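Local coordinates for putative oxidoreductase molybdopterin-binding subunit (Sulfolobus tokodaii, PDB 4ZOH), which carries the molybdenum and pterin cytosine dinucleotide cofactor and probably oxidises aldehydes or heterocyclic substrates, as in the aldehyde oxidase and xanthine dehydrogenase family, at residues Leu109-Ala114 with Ile280-Ala285; Tyr130-Trp135 with Asp317-His322; Asp139-Phe144 with Gly274-Leu279; Ser152-Asn157 with Lys259-Val264; Ala252-Asp257 with Asn324-Gln329. One frame throughout, in Å; residues are numbered along the deposited sequence.

Contact 1. Residues Leu109-Ala114 with Ile280-Ala285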
# COMPACT_ATOMS: atom_id res chain seq x y z
N LEU A 109 18.14 24.54 -32.97
CA LEU A 109 17.39 23.27 -33.21
C LEU A 109 18.14 22.24 -34.08
O LEU A 109 18.07 21.01 -33.87
CB LEU A 109 16.02 23.61 -33.85
CG LEU A 109 15.16 24.54 -32.98
CD1 LEU A 109 13.81 24.79 -33.63
CD2 LEU A 109 14.98 24.01 -31.55
N ASP A 110 18.90 22.75 -35.03
CA ASP A 110 19.58 21.89 -35.98
C ASP A 110 20.99 21.60 -35.50
O ASP A 110 21.75 22.56 -35.33
CB ASP A 110 19.50 22.62 -37.32
CG ASP A 110 20.33 21.95 -38.42
OD1 ASP A 110 21.16 21.03 -38.21
OD2 ASP A 110 20.18 22.43 -39.55
N PRO A 111 21.37 20.31 -35.29
CA PRO A 111 22.68 20.00 -34.70
C PRO A 111 23.89 20.38 -35.58
O PRO A 111 25.04 20.53 -35.06
CB PRO A 111 22.64 18.47 -34.50
CG PRO A 111 21.63 17.97 -35.48
CD PRO A 111 20.58 19.05 -35.51
N GLU A 112 23.62 20.50 -36.88
CA GLU A 112 24.57 20.98 -37.86
C GLU A 112 24.89 22.45 -37.73
O GLU A 112 26.06 22.79 -37.82
CB GLU A 112 24.06 20.72 -39.26
CG GLU A 112 24.71 19.51 -39.86
CD GLU A 112 24.47 19.44 -41.35
OE1 GLU A 112 25.45 19.55 -42.11
OE2 GLU A 112 23.28 19.37 -41.74
N LYS A 113 23.88 23.29 -37.54
CA LYS A 113 24.06 24.67 -37.06
C LYS A 113 24.77 24.68 -35.72
O LYS A 113 25.73 25.40 -35.55
CB LYS A 113 22.73 25.38 -36.89
CG LYS A 113 22.23 26.19 -38.06
CD LYS A 113 21.72 25.30 -39.18
CE LYS A 113 21.24 26.09 -40.41
NZ LYS A 113 19.80 26.51 -40.33
N ALA A 114 24.33 23.82 -34.78
CA ALA A 114 24.71 23.95 -33.38
C ALA A 114 26.19 23.72 -33.20
O ALA A 114 26.85 24.34 -32.31
CB ALA A 114 23.93 22.95 -32.49
N ILE A 280 26.27 12.97 -37.85
CA ILE A 280 25.84 13.94 -36.85
C ILE A 280 24.63 13.48 -35.95
O ILE A 280 23.46 13.36 -36.45
CB ILE A 280 25.49 15.29 -37.49
CG1 ILE A 280 26.75 15.96 -38.08
CG2 ILE A 280 24.95 16.24 -36.43
CD1 ILE A 280 26.42 17.04 -39.09
N ALA A 281 24.87 13.33 -34.64
CA ALA A 281 23.82 12.86 -33.69
C ALA A 281 23.33 13.99 -32.81
O ALA A 281 24.12 14.82 -32.35
CB ALA A 281 24.35 11.72 -32.86
N ASN A 282 22.00 14.13 -32.69
CA ASN A 282 21.38 15.18 -31.93
C ASN A 282 21.09 14.74 -30.45
O ASN A 282 20.16 13.95 -30.20
CB ASN A 282 20.14 15.66 -32.65
CG ASN A 282 19.55 16.90 -32.03
OD1 ASN A 282 19.85 17.19 -30.90
ND2 ASN A 282 18.66 17.58 -32.73
N LEU A 283 21.91 15.18 -29.51
CA LEU A 283 21.65 14.91 -28.08
C LEU A 283 20.55 15.69 -27.43
O LEU A 283 20.15 15.36 -26.30
CB LEU A 283 22.89 15.10 -27.27
CG LEU A 283 24.05 14.21 -27.60
CD1 LEU A 283 25.21 14.48 -26.65
CD2 LEU A 283 23.73 12.72 -27.63
N GLY A 284 20.04 16.71 -28.12
CA GLY A 284 19.13 17.70 -27.50
C GLY A 284 19.84 18.35 -26.27
O GLY A 284 21.05 18.39 -26.23
N ALA A 285 19.10 18.82 -25.27
CA ALA A 285 19.67 19.68 -24.17
C ALA A 285 20.64 18.98 -23.23
O ALA A 285 20.65 17.74 -23.12
CB ALA A 285 18.55 20.39 -23.39

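Contact 2. Residues Tyr130-Trp135 with Asp317-His322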
# COMPACT_ATOMS: atom_id res chain seq x y z
N TYR A 130 29.25 17.83 -27.63
CA TYR A 130 29.47 16.96 -26.48
C TYR A 130 30.50 15.88 -26.74
O TYR A 130 31.17 15.40 -25.80
CB TYR A 130 28.10 16.37 -26.10
CG TYR A 130 28.11 15.41 -24.94
CD1 TYR A 130 27.67 15.85 -23.66
CD2 TYR A 130 28.57 14.10 -25.09
CE1 TYR A 130 27.70 14.98 -22.59
CE2 TYR A 130 28.65 13.23 -24.02
CZ TYR A 130 28.18 13.67 -22.78
OH TYR A 130 28.18 12.79 -21.70
N TYR A 131 30.64 15.44 -27.98
CA TYR A 131 31.54 14.30 -28.30
C TYR A 131 31.94 14.48 -29.75
O TYR A 131 31.11 14.89 -30.57
CB TYR A 131 30.83 12.96 -28.14
CG TYR A 131 31.60 11.76 -28.71
CD1 TYR A 131 32.59 11.12 -27.98
CD2 TYR A 131 31.34 11.30 -30.01
CE1 TYR A 131 33.25 10.02 -28.49
CE2 TYR A 131 32.00 10.19 -30.55
CZ TYR A 131 32.95 9.57 -29.80
OH TYR A 131 33.58 8.50 -30.32
N HIS A 132 33.21 14.21 -30.06
CA HIS A 132 33.70 14.38 -31.42
C HIS A 132 34.96 13.60 -31.58
O HIS A 132 35.97 14.03 -31.09
CB HIS A 132 33.92 15.82 -31.84
CG HIS A 132 34.45 15.94 -33.25
ND1 HIS A 132 35.08 17.07 -33.72
CD2 HIS A 132 34.44 15.07 -34.29
CE1 HIS A 132 35.42 16.90 -34.99
NE2 HIS A 132 35.05 15.69 -35.35
N GLU A 133 34.86 12.47 -32.25
CA GLU A 133 35.96 11.57 -32.51
C GLU A 133 35.82 11.10 -33.97
O GLU A 133 34.71 10.87 -34.46
CB GLU A 133 35.97 10.32 -31.60
CG GLU A 133 36.41 10.39 -30.10
CD GLU A 133 37.42 11.51 -29.68
OE1 GLU A 133 38.47 11.72 -30.31
OE2 GLU A 133 37.15 12.18 -28.67
N ARG A 134 36.97 10.91 -34.63
CA ARG A 134 37.07 10.44 -36.00
C ARG A 134 37.27 8.96 -35.89
O ARG A 134 38.16 8.51 -35.20
CB ARG A 134 38.27 11.16 -36.68
CG ARG A 134 38.48 10.89 -38.15
CD ARG A 134 39.04 12.11 -38.89
NE ARG A 134 38.43 12.15 -40.21
CZ ARG A 134 37.79 13.19 -40.74
NH1 ARG A 134 37.72 14.35 -40.11
NH2 ARG A 134 37.24 13.08 -41.93
N TRP A 135 36.39 8.17 -36.50
CA TRP A 135 36.51 6.71 -36.42
C TRP A 135 37.15 6.19 -37.71
O TRP A 135 36.59 6.40 -38.78
CB TRP A 135 35.12 6.06 -36.23
CG TRP A 135 34.55 6.22 -34.81
CD1 TRP A 135 34.23 7.41 -34.17
CD2 TRP A 135 34.25 5.17 -33.89
NE1 TRP A 135 33.78 7.14 -32.90
CE2 TRP A 135 33.77 5.78 -32.70
CE3 TRP A 135 34.32 3.76 -33.94
CZ2 TRP A 135 33.39 5.03 -31.57
CZ3 TRP A 135 33.96 3.02 -32.84
CH2 TRP A 135 33.49 3.65 -31.66
N ASP A 317 33.54 10.56 -39.33
CA ASP A 317 33.79 11.65 -38.43
C ASP A 317 32.49 11.75 -37.61
O ASP A 317 31.45 12.15 -38.16
CB ASP A 317 34.11 12.94 -39.24
CG ASP A 317 34.53 14.15 -38.33
OD1 ASP A 317 35.12 13.92 -37.27
OD2 ASP A 317 34.28 15.33 -38.70
N ALA A 318 32.54 11.31 -36.34
CA ALA A 318 31.31 11.31 -35.43
C ALA A 318 31.14 12.53 -34.50
O ALA A 318 32.00 12.81 -33.67
CB ALA A 318 31.23 10.01 -34.62
N TYR A 319 30.03 13.23 -34.65
CA TYR A 319 29.58 14.28 -33.74
C TYR A 319 28.32 13.92 -32.91
O TYR A 319 27.34 13.39 -33.47
CB TYR A 319 29.20 15.52 -34.53
CG TYR A 319 30.35 16.23 -35.17
CD1 TYR A 319 30.83 15.78 -36.44
CD2 TYR A 319 30.99 17.33 -34.54
CE1 TYR A 319 31.89 16.40 -37.06
CE2 TYR A 319 32.07 17.99 -35.18
CZ TYR A 319 32.51 17.51 -36.42
OH TYR A 319 33.52 18.06 -37.10
N ALA A 320 28.35 14.21 -31.60
CA ALA A 320 27.16 14.24 -30.77
C ALA A 320 27.04 15.67 -30.27
O ALA A 320 27.87 16.15 -29.49
CB ALA A 320 27.26 13.20 -29.63
N VAL A 321 25.97 16.33 -30.66
CA VAL A 321 25.82 17.73 -30.48
C VAL A 321 24.57 18.05 -29.70
O VAL A 321 23.56 17.48 -30.06
CB VAL A 321 25.64 18.43 -31.86
CG1 VAL A 321 25.99 19.92 -31.76
CG2 VAL A 321 26.58 17.81 -32.88
N HIS A 322 24.60 19.03 -28.76
CA HIS A 322 23.37 19.57 -28.11
C HIS A 322 22.55 20.44 -29.00
O HIS A 322 23.11 21.10 -29.88
CB HIS A 322 23.76 20.42 -26.87
CG HIS A 322 24.48 19.63 -25.84
ND1 HIS A 322 23.87 18.60 -25.15
CD2 HIS A 322 25.76 19.66 -25.42
CE1 HIS A 322 24.74 18.07 -24.30
NE2 HIS A 322 25.89 18.70 -24.43

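Contact 3. Residues Asp139-Phe144 with Gly274-Leu279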
# COMPACT_ATOMS: atom_id res chain seq x y z
N ASP A 139 41.83 0.17 -44.17
CA ASP A 139 42.70 0.95 -45.07
C ASP A 139 41.83 1.70 -46.04
O ASP A 139 41.61 1.24 -47.18
CB ASP A 139 43.66 -0.02 -45.81
CG ASP A 139 44.72 0.72 -46.70
OD1 ASP A 139 44.59 1.93 -47.03
OD2 ASP A 139 45.68 0.03 -47.09
N VAL A 140 41.31 2.83 -45.61
CA VAL A 140 40.29 3.59 -46.38
C VAL A 140 40.86 4.14 -47.67
O VAL A 140 40.12 4.29 -48.68
CB VAL A 140 39.57 4.72 -45.55
CG1 VAL A 140 40.51 5.89 -45.25
CG2 VAL A 140 38.36 5.27 -46.28
N GLU A 141 42.16 4.45 -47.65
CA GLU A 141 42.84 5.03 -48.81
C GLU A 141 42.89 4.09 -50.01
O GLU A 141 42.59 4.50 -51.14
CB GLU A 141 44.26 5.47 -48.41
CG GLU A 141 44.50 6.97 -48.24
CD GLU A 141 43.31 7.81 -47.83
OE1 GLU A 141 42.57 8.30 -48.73
OE2 GLU A 141 43.15 8.02 -46.59
N LYS A 142 43.27 2.86 -49.70
CA LYS A 142 43.26 1.73 -50.59
C LYS A 142 41.87 1.44 -51.15
O LYS A 142 41.75 1.11 -52.36
CB LYS A 142 43.81 0.51 -49.82
CG LYS A 142 43.75 -0.80 -50.58
CD LYS A 142 44.38 -1.92 -49.76
CE LYS A 142 44.62 -3.15 -50.63
NZ LYS A 142 43.66 -4.23 -50.31
N ALA A 143 40.84 1.53 -50.29
CA ALA A 143 39.46 1.36 -50.73
C ALA A 143 39.08 2.38 -51.76
O ALA A 143 38.46 2.02 -52.75
CB ALA A 143 38.45 1.45 -49.54
N PHE A 144 39.32 3.65 -51.49
CA PHE A 144 38.91 4.65 -52.45
C PHE A 144 39.86 4.67 -53.67
O PHE A 144 39.46 5.18 -54.72
CB PHE A 144 38.70 6.02 -51.83
CG PHE A 144 37.40 6.13 -51.06
CD1 PHE A 144 37.24 5.46 -49.84
CD2 PHE A 144 36.33 6.85 -51.58
CE1 PHE A 144 36.02 5.51 -49.15
CE2 PHE A 144 35.10 6.88 -50.90
CZ PHE A 144 34.95 6.23 -49.68
N GLY A 274 34.77 0.49 -49.23
CA GLY A 274 34.99 1.33 -48.11
C GLY A 274 33.97 2.43 -48.12
O GLY A 274 33.30 2.67 -49.17
N ILE A 275 33.94 3.11 -46.95
CA ILE A 275 33.05 4.26 -46.65
C ILE A 275 33.75 5.40 -45.91
O ILE A 275 34.51 5.18 -45.01
CB ILE A 275 31.94 3.91 -45.62
CG1 ILE A 275 31.50 2.47 -45.72
CG2 ILE A 275 30.80 4.91 -45.74
CD1 ILE A 275 30.51 2.27 -46.82
N ARG A 276 33.39 6.61 -46.22
CA ARG A 276 33.75 7.68 -45.34
C ARG A 276 32.64 8.66 -45.27
O ARG A 276 31.78 8.74 -46.21
CB ARG A 276 35.00 8.40 -45.82
CG ARG A 276 34.96 8.89 -47.24
CD ARG A 276 36.41 9.11 -47.71
NE ARG A 276 36.34 9.68 -49.04
CZ ARG A 276 37.34 9.78 -49.91
NH1 ARG A 276 38.58 9.38 -49.60
NH2 ARG A 276 37.07 10.32 -51.10
N GLY A 277 32.68 9.43 -44.18
CA GLY A 277 31.88 10.64 -44.07
C GLY A 277 31.67 11.10 -42.62
O GLY A 277 32.48 10.84 -41.74
N THR A 278 30.57 11.80 -42.42
CA THR A 278 30.36 12.53 -41.22
C THR A 278 29.00 12.05 -40.63
O THR A 278 27.94 12.14 -41.30
CB THR A 278 30.31 14.03 -41.56
OG1 THR A 278 31.56 14.38 -42.17
CG2 THR A 278 30.08 14.86 -40.33
N LEU A 279 29.04 11.56 -39.39
CA LEU A 279 27.80 11.23 -38.62
C LEU A 279 27.44 12.35 -37.68
O LEU A 279 28.23 12.66 -36.74
CB LEU A 279 28.01 9.89 -37.84
CG LEU A 279 26.81 9.46 -36.96
CD1 LEU A 279 25.64 8.97 -37.84
CD2 LEU A 279 27.23 8.44 -35.92

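Contact 4. Residues Ser152-Asn157 with Lys259-Val264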
# COMPACT_ATOMS: atom_id res chain seq x y z
N SER A 152 27.49 9.20 -53.35
CA SER A 152 27.34 10.07 -52.17
C SER A 152 25.93 10.46 -51.96
O SER A 152 25.23 10.70 -52.91
CB SER A 152 28.15 11.36 -52.36
OG SER A 152 29.48 10.99 -52.28
N ASP A 153 25.51 10.55 -50.69
CA ASP A 153 24.24 11.18 -50.34
C ASP A 153 24.19 11.44 -48.81
O ASP A 153 25.13 11.13 -48.09
CB ASP A 153 23.05 10.27 -50.77
CG ASP A 153 21.86 11.05 -51.20
OD1 ASP A 153 21.16 10.59 -52.12
OD2 ASP A 153 21.63 12.16 -50.67
N THR A 154 23.11 12.05 -48.36
CA THR A 154 22.87 12.25 -46.93
C THR A 154 21.61 11.46 -46.50
O THR A 154 20.54 11.70 -47.04
CB THR A 154 22.79 13.76 -46.66
OG1 THR A 154 24.11 14.30 -46.85
CG2 THR A 154 22.29 14.07 -45.25
N LEU A 155 21.77 10.53 -45.57
CA LEU A 155 20.65 9.73 -45.06
C LEU A 155 20.28 10.22 -43.68
O LEU A 155 21.15 10.42 -42.86
CB LEU A 155 21.05 8.25 -44.97
CG LEU A 155 21.61 7.56 -46.20
CD1 LEU A 155 21.98 6.12 -45.87
CD2 LEU A 155 20.61 7.71 -47.35
N ILE A 156 18.98 10.38 -43.45
CA ILE A 156 18.45 10.75 -42.21
C ILE A 156 17.72 9.57 -41.51
O ILE A 156 16.91 8.84 -42.14
CB ILE A 156 17.49 11.90 -42.38
CG1 ILE A 156 18.23 13.06 -43.06
CG2 ILE A 156 16.81 12.22 -41.03
CD1 ILE A 156 17.49 14.39 -43.02
N ASN A 157 17.99 9.43 -40.21
CA ASN A 157 17.27 8.56 -39.32
C ASN A 157 16.64 9.48 -38.32
O ASN A 157 17.33 10.03 -37.44
CB ASN A 157 18.27 7.54 -38.76
CG ASN A 157 17.60 6.38 -38.01
OD1 ASN A 157 17.01 6.58 -36.93
ND2 ASN A 157 17.75 5.11 -38.54
N LYS A 259 22.14 11.66 -38.55
CA LYS A 259 22.33 11.98 -39.98
C LYS A 259 23.68 11.43 -40.44
O LYS A 259 24.72 11.68 -39.78
CB LYS A 259 22.36 13.51 -40.14
CG LYS A 259 22.07 14.02 -41.55
CD LYS A 259 22.33 15.52 -41.71
CE LYS A 259 21.03 16.24 -41.77
NZ LYS A 259 21.32 17.58 -42.32
N LEU A 260 23.70 10.70 -41.56
CA LEU A 260 24.99 10.28 -42.17
C LEU A 260 25.20 10.93 -43.54
O LEU A 260 24.37 10.72 -44.45
CB LEU A 260 25.13 8.77 -42.27
CG LEU A 260 26.48 8.31 -42.75
CD1 LEU A 260 27.54 8.52 -41.68
CD2 LEU A 260 26.39 6.82 -43.09
N LYS A 261 26.26 11.76 -43.64
CA LYS A 261 26.80 12.27 -44.93
C LYS A 261 27.79 11.19 -45.31
O LYS A 261 28.76 10.95 -44.56
CB LYS A 261 27.57 13.59 -44.77
CG LYS A 261 26.92 14.66 -43.86
CD LYS A 261 25.97 15.61 -44.60
CE LYS A 261 25.59 16.86 -43.81
NZ LYS A 261 26.74 17.81 -43.72
N PHE A 262 27.52 10.47 -46.40
CA PHE A 262 28.35 9.27 -46.70
C PHE A 262 28.94 9.35 -48.11
O PHE A 262 28.41 10.04 -48.97
CB PHE A 262 27.58 7.93 -46.49
CG PHE A 262 26.64 7.56 -47.62
CD1 PHE A 262 27.11 6.91 -48.79
CD2 PHE A 262 25.30 7.91 -47.56
CE1 PHE A 262 26.26 6.65 -49.86
CE2 PHE A 262 24.44 7.61 -48.60
CZ PHE A 262 24.92 6.96 -49.75
N GLU A 263 30.00 8.61 -48.35
CA GLU A 263 30.42 8.38 -49.70
C GLU A 263 30.86 6.96 -49.70
O GLU A 263 31.61 6.54 -48.82
CB GLU A 263 31.56 9.36 -50.10
CG GLU A 263 32.53 8.85 -51.18
CD GLU A 263 33.53 9.90 -51.68
OE1 GLU A 263 33.75 9.99 -52.94
OE2 GLU A 263 34.09 10.65 -50.84
N VAL A 264 30.41 6.18 -50.70
CA VAL A 264 30.78 4.76 -50.66
C VAL A 264 31.65 4.48 -51.89
O VAL A 264 31.39 4.99 -52.99
CB VAL A 264 29.51 3.81 -50.50
CG1 VAL A 264 28.52 4.02 -51.63
CG2 VAL A 264 29.86 2.35 -50.38
O HOH W 1 32.07 12.46 -50.81

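Contact 5. Residues Ala252-Asp257 with Asn324-Gln329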
# COMPACT_ATOMS: atom_id res chain seq x y z
N ALA A 252 9.98 13.17 -22.80
CA ALA A 252 10.64 11.88 -22.53
C ALA A 252 10.45 10.92 -23.68
O ALA A 252 9.48 11.06 -24.46
CB ALA A 252 10.18 11.29 -21.23
N GLY A 253 11.38 9.96 -23.75
CA GLY A 253 11.44 8.90 -24.74
C GLY A 253 11.82 9.30 -26.16
O GLY A 253 11.64 8.47 -27.06
N HIS A 254 12.38 10.51 -26.39
CA HIS A 254 12.96 10.87 -27.72
C HIS A 254 14.21 10.09 -28.01
O HIS A 254 15.06 9.97 -27.15
CB HIS A 254 13.29 12.36 -27.80
CG HIS A 254 12.10 13.24 -27.66
ND1 HIS A 254 11.95 14.42 -28.37
CD2 HIS A 254 10.98 13.11 -26.91
CE1 HIS A 254 10.79 14.98 -28.06
NE2 HIS A 254 10.17 14.20 -27.18
N GLY A 255 14.30 9.49 -29.21
CA GLY A 255 15.48 8.68 -29.53
C GLY A 255 15.83 8.81 -30.99
O GLY A 255 15.17 9.56 -31.71
N ARG A 256 16.84 8.06 -31.45
CA ARG A 256 17.28 8.08 -32.87
C ARG A 256 17.93 9.47 -33.23
O ARG A 256 18.90 9.82 -32.59
CB ARG A 256 16.16 7.68 -33.87
CG ARG A 256 15.62 6.27 -33.61
CD ARG A 256 16.51 5.08 -33.97
NE ARG A 256 15.67 3.85 -34.01
CZ ARG A 256 15.53 2.96 -33.01
NH1 ARG A 256 16.24 3.06 -31.88
NH2 ARG A 256 14.74 1.88 -33.16
N ASP A 257 17.43 10.14 -34.26
CA ASP A 257 17.77 11.50 -34.63
C ASP A 257 19.30 11.58 -34.95
O ASP A 257 20.06 12.24 -34.21
CB ASP A 257 17.36 12.51 -33.51
CG ASP A 257 17.16 13.89 -34.05
OD1 ASP A 257 17.40 14.01 -35.26
OD2 ASP A 257 16.74 14.88 -33.36
N ASN A 324 18.56 22.84 -28.49
CA ASN A 324 17.53 23.26 -27.54
C ASN A 324 16.25 22.45 -27.58
O ASN A 324 15.16 23.03 -27.75
CB ASN A 324 17.22 24.76 -27.66
CG ASN A 324 18.40 25.61 -27.20
OD1 ASN A 324 19.14 26.14 -28.03
ND2 ASN A 324 18.61 25.69 -25.86
N ILE A 325 16.38 21.10 -27.43
CA ILE A 325 15.20 20.22 -27.35
C ILE A 325 15.41 19.20 -26.28
O ILE A 325 16.56 18.98 -25.71
CB ILE A 325 14.88 19.51 -28.72
CG1 ILE A 325 16.02 18.56 -29.10
CG2 ILE A 325 14.59 20.53 -29.81
CD1 ILE A 325 15.78 17.82 -30.40
N THR A 326 14.28 18.57 -25.98
CA THR A 326 14.24 17.47 -25.03
C THR A 326 15.53 16.63 -25.11
O THR A 326 15.87 16.11 -26.19
CB THR A 326 13.02 16.55 -25.37
OG1 THR A 326 11.87 17.36 -25.53
CG2 THR A 326 12.81 15.62 -24.25
N PRO A 327 16.24 16.41 -24.00
CA PRO A 327 17.39 15.54 -24.20
C PRO A 327 17.07 14.12 -24.78
O PRO A 327 16.12 13.48 -24.34
CB PRO A 327 17.93 15.38 -22.76
CG PRO A 327 17.43 16.60 -22.04
CD PRO A 327 16.05 16.70 -22.57
N THR A 328 17.93 13.61 -25.65
CA THR A 328 17.73 12.38 -26.40
C THR A 328 18.14 11.21 -25.48
O THR A 328 19.07 11.35 -24.70
CB THR A 328 18.65 12.41 -27.66
OG1 THR A 328 18.45 13.66 -28.35
CG2 THR A 328 18.31 11.14 -28.62
N GLN A 329 17.49 10.06 -25.62
CA GLN A 329 17.77 8.87 -24.78
C GLN A 329 17.75 7.60 -25.60
O GLN A 329 17.26 7.58 -26.69
CB GLN A 329 16.62 8.61 -23.79
CG GLN A 329 16.10 9.76 -23.02
CD GLN A 329 14.85 9.37 -22.21
OE1 GLN A 329 13.79 10.00 -22.34
NE2 GLN A 329 14.97 8.33 -21.43
O HOH W 2 13.73 11.97 -24.18
O HOH W 3 18.33 6.87 -29.25

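Contact 1. Residues Leu109-Ala114 with Ile280-Ala285
Pro111 wedges its ring between Ile280 and Asn282, and this is the tight part of a contact in which a one-turn helix, 111-114, rests on the end of strand 272-282, a member of the five-stranded mixed sheet of the molybdopterin-binding domain. The proline stands at the first turn of the helix with its ring turned to the strand. Its CB comes 3.7 Å from Ile280 CG2, while its CG is 3.9 Å from Asn282 CB, so two successive inward-pointing residues of the strand hold the ring between them. Pro111 CD, the ring carbon bonded to N, lies 3.7 Å from Asn282 ND2. The two side chains that meet here, proline and asparagine, cross at about a right angle. Val321 of the neighbouring strand touches the same proline, adding an apolar neighbour to the ring.

Toward the other side the packing thins. Glu112, partly exposed, runs past Ile280, and its carboxylate is taken up by two lysines of strand 254-266: OE2 by Lys259 NZ and OE1 by Lys261 NZ, both as salt bridges. The helix start is fixed from within its own segment, where Asp110 is the N-cap and its OD1 accepts from Glu112 N at 2.8 Å, met from above the carboxylate plane. Across from it, Asn282 has CG anti to its backbone N (chi1 -171°), which lays the amide along the following chain and closes an Asx turn: Asn282 OD1 accepts from Gly284 N at 2.8 Å.

Contact 2. Residues Tyr130-Trp135 with Asp317-His322
His132 NE2 donates to Asp317 OD1 over 2.6 Å, reaching the carboxylate on its syn side with the oxygen in the imidazole plane. Arg134 adds a longer charge contact, NH1 to Asp317 OD2 at 3.8 Å; the guanidinium lies nearly flat over the carboxylate and points no N-H at that oxygen. The guanidinium has a firmer partner in Asp315, which takes its NE. Backbone bonds then zip the strands together: Ala320 N to Tyr131 O is nearly straight at 172°, and Ala318 N reaches Glu133 O at 2.9 Å.

Packing follows on both faces. His132, its CG anti to the backbone N (chi1 179°), lies alongside Tyr319 in a face-to-face stack, centroids 3.8 Å apart and planes at 23°. The stack and the bond to Asp317 together fix the rotation of the imidazole. On the opposite face Tyr131 CB meets Ala320 CB at 3.9 Å, and Trp135 CD1 rests on Ala318 CB at 4.0 Å.

At the start of the pairing, Ala320 O accepts from both Tyr130 N and Tyr131 N: a classic beta bulge in an antiparallel pair that places 129-138 as an outermost strand of the five-stranded sheet.

Contact 3. Residues Asp139-Phe144 with Gly274-Leu279
Phe144 and Arg276 carry this contact, the guanidinium lying flat on one face of the phenyl ring. Their centres are 3.8 Å apart and the planes only about 10° from parallel, which makes it both a stack and a cation-pi contact. Arg276 CZ sits 3.5 Å from Phe144 CD2, and farther back along the chain Arg276 CG is 3.6 Å from Phe144 CZ, so the aliphatic part and the charged end share the same face; CD adds a CH-pi contact. The arginine gets there with CG between its backbone N and carbonyl carbon (chi1 53°), the crowded position, and then runs extended from CG to NE. NH2 also forms a salt bridge with Glu263 of the adjacent strand, which braces the guanidinium from outside the pair. Glu141 OE1 stands 4.2 Å from Arg276 NH1, too far for a salt bridge but near enough that the opposite charges may attract.

The two segments are the short helix 140-145, which links the two outermost strands of the five-stranded sheet, 129-138 and 149-161, and the central strand 272-282. Their axes approach to 7.8 Å and run at 109° to each other, with the helix laid across the strand.

Gly274 is where the two backbones come closest. Ala143 CB rests 3.7 Å from Gly274 CA, close because the glycine has no side chain to stand between helix and strand, and Phe144 CE1 touches Gly274 C at 3.8 Å. Asp139 caps the helix, its OD1 accepting from Lys142 N at 3.1 Å.

Contact 4. Residues Ser152-Asn157 with Lys259-Val264
Phe262 turns its ring in under the backbone of Asp153, with Asp153 N over one face of the ring, and leans obliquely against Leu155. Phe262 CE2 reaches Asp153 CB and Leu155 CG, each at 3.7 Å, so a single ring edge atom meets two residues on the same face of the other strand. Its chi1 of 79° puts CG between the backbone N and the carbonyl carbon, which swings the ring across toward the neighbouring strand.

On the other face, Thr154 sits between two lysines. Its methyl, CG2, lies 3.7 Å from Lys259 CG, the two side chains crossing obliquely, whereas its hydroxyl branch runs beside Lys261 in the same direction, OG1 3.2 Å from Lys261 CD. Ile156 also lies alongside Lys259. The ammonium ends of both lysines go on to Glu112, beyond the pair. At the Ser152 end of the pair, Ser152 OG packs on Glu263 CB, and a water bridges this hydroxyl to Glu263 OE2 by weak bonds; the carboxylate has its stronger partner in Arg276.

The backbone holds this register. Phe262 N donates to Asp153 O at 3.0 Å, nearly straight at 173°, and Leu155 N to Leu260 O at 2.8 Å, answered by Leu260 N to Leu155 O. Asp153 N to Phe262 O is weak at 3.4 Å. The result is a regular antiparallel pairing in which 149-161 forms an outermost strand of the five-stranded mixed sheet of the molybdopterin-binding domain.

Contact 5. Residues Ala252-Asp257 with Asn324-Gln329
Gln329 and His254 tie the start of strand 254-266, part of the five-stranded mixed sheet of the molybdopterin-binding domain, to the loop that follows strand 313-321, in a buried junction. Gly253 N donates to Gln329 OE1 at 2.8 Å, approaching from above the amide carbonyl plane, and Gln329 N returns a bond to His254 O at 2.9 Å. The glutamine thus uses both its side chain and its backbone. Its extended chain beyond CG lets the amide reach back to Gly253, and NE2 is held by Ser217 O.

Over one face of the His254 ring lies Thr326, CB 3.9 Å from the ring centroid in a CH-pi contact. Thr328 CG2 packs 3.9 Å from Gly255 CA. Two waters bridge the segments. One accepts from His254 N at 3.0 Å and meets Pro327 O and Gln329 OE1; the other accepts from Arg256 N at 2.9 Å and reaches Gln329 O.

The His254 ring itself is fixed by two bonds, NE2 to Phe249 O and ND1 to Arg159 NE, while Thr326 OG1 is held by Ile250 O. Farther out, the Arg256 side chain comes to about 8 Å from the bound molybdenum atom. On the sheet side, Thr328 OG1 is bonded to Asn282 O.

Overall arrangement
All five contacts involve one five-stranded mixed sheet, ordered 129-138, 313-321, 272-282, 254-266, 149-161. Contacts 2 and 4 pair its two outermost strands with their neighbours, their centres about 16 Å apart. Contacts 1 and 3 use strand 272-282, where helices 111-114 and 140-145 rest near its two ends, their centres about 24 Å apart. In contact 5, its centre about 10 Å from that of contact 1, the loop after strand 313-321 closes on strand 254-266. Along the chain contact 4 nests inside contact 3, itself inside contacts 1 and 2, whereas contacts 1, 2 and 5 cross one another. At contact 5, nearest the chain's centre, the sheet comes close to the molybdenum cofactor.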